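Local coordinates for protein glypican-1 (Homo sapiens, PDB 4YWT) that carries heparan sulfate chains at the cell surface, through which it binds alpha-4(V) collagen and takes part in Schwann cell myelination, at residues 380-383 with 384-388; 296-299 with 300-303. The protein carries 3 engineered substitutions. All blocks are in the same frame, centred on the assembly; numbering follows the deposited sequence.

In the fold
Contacts 1 and 2 are both local contacts, each made along one continuous run of chain, and their centres lie about 13 Å apart. Contact 1 covers the C-terminal part of helix 373-387 and runs as far as Val388, whereas contact 2 joins helix 286-299 to the residues that follow it. The two pack directly on each other. The Lys382 methylenes and the Arg386 guanidinium lie against Val297, with Lys382 CD 3.7 Å and Arg386 NH2 3.8 Å from Val297 CG1. Lys382 CD also reaches the hydroxyl oxygen of Thr300, 3.9 Å from OG1. Calcium belongs to contact 1, bound by Asp387; the side chain of Val297 in contact 2 is about 13 Å from the ion.

Contact 1 of 2, residues 380-383 with 384-388; sequences EAKA and QLRDV. With CA (calcium ion), chain F.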
# COMPACT_ATOMS: atom_id res chain seq x y z
N GLU A 380 11.83 2.34 7.26
CA GLU A 380 11.83 2.04 5.83
C GLU A 380 10.43 2.15 5.24
O GLU A 380 10.23 2.74 4.17
CB GLU A 380 12.41 0.64 5.59
CG GLU A 380 12.13 0.08 4.20
CD GLU A 380 12.88 0.81 3.10
OE1 GLU A 380 13.82 1.57 3.42
OE2 GLU A 380 12.54 0.62 1.92
N ALA A 381 9.45 1.59 5.94
CA ALA A 381 8.07 1.59 5.48
C ALA A 381 7.50 3.00 5.39
O ALA A 381 6.81 3.33 4.43
CB ALA A 381 7.20 0.73 6.40
N LYS A 382 7.79 3.83 6.39
CA LYS A 382 7.32 5.21 6.38
C LYS A 382 7.98 5.99 5.25
O LYS A 382 7.34 6.83 4.62
CB LYS A 382 7.59 5.89 7.73
CG LYS A 382 6.69 5.38 8.85
CD LYS A 382 6.55 6.39 9.98
CE LYS A 382 7.82 6.48 10.81
NZ LYS A 382 7.57 7.23 12.08
N ALA A 383 9.25 5.70 4.98
CA ALA A 383 9.93 6.31 3.84
C ALA A 383 9.22 5.94 2.54
O ALA A 383 8.86 6.81 1.74
CB ALA A 383 11.39 5.89 3.80
N GLN A 384 9.02 4.64 2.33
CA GLN A 384 8.40 4.14 1.10
C GLN A 384 6.97 4.64 0.92
O GLN A 384 6.52 4.83 -0.21
CB GLN A 384 8.43 2.62 1.07
CG GLN A 384 9.79 2.01 0.74
CD GLN A 384 10.20 2.26 -0.71
OE1 GLN A 384 9.43 2.78 -1.52
NE2 GLN A 384 11.43 1.87 -1.04
N LEU A 385 6.25 4.83 2.02
CA LEU A 385 4.86 5.27 1.96
C LEU A 385 4.76 6.77 1.73
O LEU A 385 3.89 7.23 1.00
CB LEU A 385 4.11 4.87 3.23
CG LEU A 385 3.79 3.38 3.36
CD1 LEU A 385 2.87 3.12 4.54
CD2 LEU A 385 3.19 2.85 2.07
N ARG A 386 5.65 7.53 2.35
CA ARG A 386 5.72 8.96 2.09
C ARG A 386 6.17 9.20 0.65
O ARG A 386 5.85 10.23 0.06
CB ARG A 386 6.68 9.66 3.06
CG ARG A 386 6.17 9.77 4.49
CD ARG A 386 7.13 10.56 5.36
NE ARG A 386 7.30 9.96 6.68
CZ ARG A 386 6.61 10.33 7.76
NH1 ARG A 386 5.70 11.29 7.68
NH2 ARG A 386 6.83 9.73 8.92
N ASP A 387 6.91 8.24 0.10
CA ASP A 387 7.43 8.37 -1.26
C ASP A 387 6.37 8.14 -2.34
O ASP A 387 6.47 8.69 -3.44
CB ASP A 387 8.59 7.40 -1.46
CG ASP A 387 9.26 7.57 -2.81
OD1 ASP A 387 9.62 8.72 -3.15
OD2 ASP A 387 9.41 6.57 -3.54
N VAL A 388 5.36 7.33 -2.04
CA VAL A 388 4.37 6.96 -3.05
C VAL A 388 2.97 7.50 -2.75
O VAL A 388 1.99 7.05 -3.35
CB VAL A 388 4.28 5.43 -3.20
CG1 VAL A 388 5.62 4.85 -3.61
CG2 VAL A 388 3.78 4.79 -1.91
CA CA F . 6.61 10.43 -5.03
O HOH W 1 6.30 11.39 -2.86
O HOH W 2 6.76 10.37 -7.41
O HOH W 3 5.88 8.69 -6.50
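Gln384, Leu385, Arg386 and Asp387 give their amide hydrogens to the carbonyls of Glu380, Ala381, Lys382 and Ala383, each N to O distance being 2.9 Å, the i to i+4 bonding pattern of an alpha-helix. On the outside of this turn, the Glu380 and Gln384 chains extend alongside each other in one direction. Each bends at chi2 (69° in Glu380, -69° in Gln384), which brings Gln384 NE2 to 3.4 Å from Glu380 OE2; the bond is weak, with carboxylate and amide turned 61° against each other. OE2 also lies 3.3 Å from Gln384 CG. An acid and an amide one turn apart suit this place, since one can accept what the other donates.

In the elongated, predominantly helical glypican core, Ala381 faces helix 70-129 through Gln102 and Phe106, where a methyl allows close approach. The buried Leu385 sets CG 3.2 Å from Ala381 O. Lys382 and Arg386 lie alongside each other on the same helix, Arg386 NH2 meeting Lys382 CD at 3.5 Å. Their like charges, Lys382 NZ and Arg386 NH2, come within 4.1 Å, probably at some electrostatic cost.

Beyond them, Asp387 binds calcium through its main-chain O at 2.4 Å. Three waters and Asp390 OD1 are among the other ligands, and water 1 also donates to Arg386 O. Asp387 OD1, 3.9 Å from the ion, is too far to be a first-shell ligand, though its negative charge may still favour the cation.

Contact 2 of 2, residues 296-299 with 300-303; sequences MVLI and TDKF
Thr300 hydroxyl OG1 donates to Val297 O at 2.7 Å around the end of helix 286-299, where the backbone bonding is by successive i to i+3 turns, 3-10 in kind. The backbone bonds are Asp301 N to Leu298 O (3.2 Å) and Lys302 N to Ile299 O (3.0 Å), followed by Phe303 N to Thr300 O; all three span three residues instead of four.

Threonine suits this place because its hydroxyl can bond while its methyl packs. With chi1 at 63°, OG1 sits between the backbone N and carbonyl carbon and turns back to the preceding turn. Methyl CG2 rests 3.3 Å from Met296 O. Val297 O has a second donor in water 4, which also donates to Asp301 OD2 at 3.2 Å and so ties the carboxylate to the helix through one molecule.

Side-chain packing joins the segment to neighbouring helices. Ile299 is buried where a branched aliphatic chain can meet two helices at once, touching Phe222 of helix 204-236 and Leu466 of helix 450-471. The aromatic contacts are of two kinds: Lys302 makes a cation-pi contact with Tyr470, and the buried Phe303 is edge-to-face with Phe110. Phe303 also meets the backbone across the contact, its CE1 lying 3.8 Å from Ile299 O. Thr300 CA stands 3.8 Å above the plane of the Phe303 ring, over its centre.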
# COMPACT_ATOMS: atom_id res chain seq x y z
N MET A 296 -1.91 4.98 7.98
CA MET A 296 -1.00 3.84 8.05
C MET A 296 0.35 4.26 8.61
O MET A 296 0.99 3.50 9.34
CB MET A 296 -0.83 3.21 6.67
CG MET A 296 -1.92 2.21 6.31
SD MET A 296 -1.50 1.19 4.89
CE MET A 296 -1.33 2.43 3.62
N VAL A 297 0.79 5.47 8.27
CA VAL A 297 2.00 6.02 8.86
C VAL A 297 1.75 6.27 10.34
O VAL A 297 2.60 5.98 11.19
CB VAL A 297 2.44 7.33 8.16
CG1 VAL A 297 3.46 8.07 9.01
CG2 VAL A 297 3.00 7.03 6.78
N LEU A 298 0.57 6.80 10.66
CA LEU A 298 0.22 7.12 12.04
C LEU A 298 0.11 5.89 12.94
O LEU A 298 0.56 5.92 14.08
CB LEU A 298 -1.10 7.89 12.08
CG LEU A 298 -0.98 9.41 11.95
CD1 LEU A 298 -2.35 10.06 12.10
CD2 LEU A 298 -0.00 9.95 12.97
N ILE A 299 -0.47 4.81 12.42
CA ILE A 299 -0.74 3.63 13.25
C ILE A 299 0.54 2.95 13.75
O ILE A 299 0.51 2.26 14.77
CB ILE A 299 -1.61 2.60 12.48
CG1 ILE A 299 -2.22 1.58 13.45
CG2 ILE A 299 -0.81 1.90 11.40
CD1 ILE A 299 -3.14 2.19 14.48
N THR A 300 1.65 3.15 13.05
CA THR A 300 2.91 2.50 13.41
C THR A 300 3.43 2.96 14.77
O THR A 300 4.19 2.25 15.41
CB THR A 300 4.00 2.75 12.35
OG1 THR A 300 4.30 4.15 12.28
CG2 THR A 300 3.55 2.26 10.99
N ASP A 301 3.01 4.15 15.20
CA ASP A 301 3.41 4.67 16.50
C ASP A 301 2.87 3.80 17.63
O ASP A 301 3.49 3.67 18.68
CB ASP A 301 2.93 6.11 16.67
CG ASP A 301 3.68 7.09 15.79
OD1 ASP A 301 4.83 6.79 15.40
OD2 ASP A 301 3.12 8.17 15.49
N LYS A 302 1.72 3.19 17.38
CA LYS A 302 1.02 2.40 18.39
C LYS A 302 1.65 1.02 18.60
O LYS A 302 1.20 0.26 19.46
CB LYS A 302 -0.46 2.24 18.03
CG LYS A 302 -1.22 3.55 18.01
CD LYS A 302 -0.98 4.34 19.29
CE LYS A 302 -1.98 5.47 19.44
NZ LYS A 302 -1.82 6.17 20.75
N PHE A 303 2.67 0.71 17.82
CA PHE A 303 3.37 -0.57 17.97
C PHE A 303 4.11 -0.61 19.31
O PHE A 303 4.36 -1.69 19.85
CB PHE A 303 4.35 -0.80 16.81
CG PHE A 303 3.69 -1.02 15.48
CD1 PHE A 303 2.30 -1.11 15.37
CD2 PHE A 303 4.45 -1.13 14.32
CE1 PHE A 303 1.70 -1.31 14.14
CE2 PHE A 303 3.85 -1.32 13.09
CZ PHE A 303 2.47 -1.41 13.00
O HOH W 4 3.96 8.07 12.41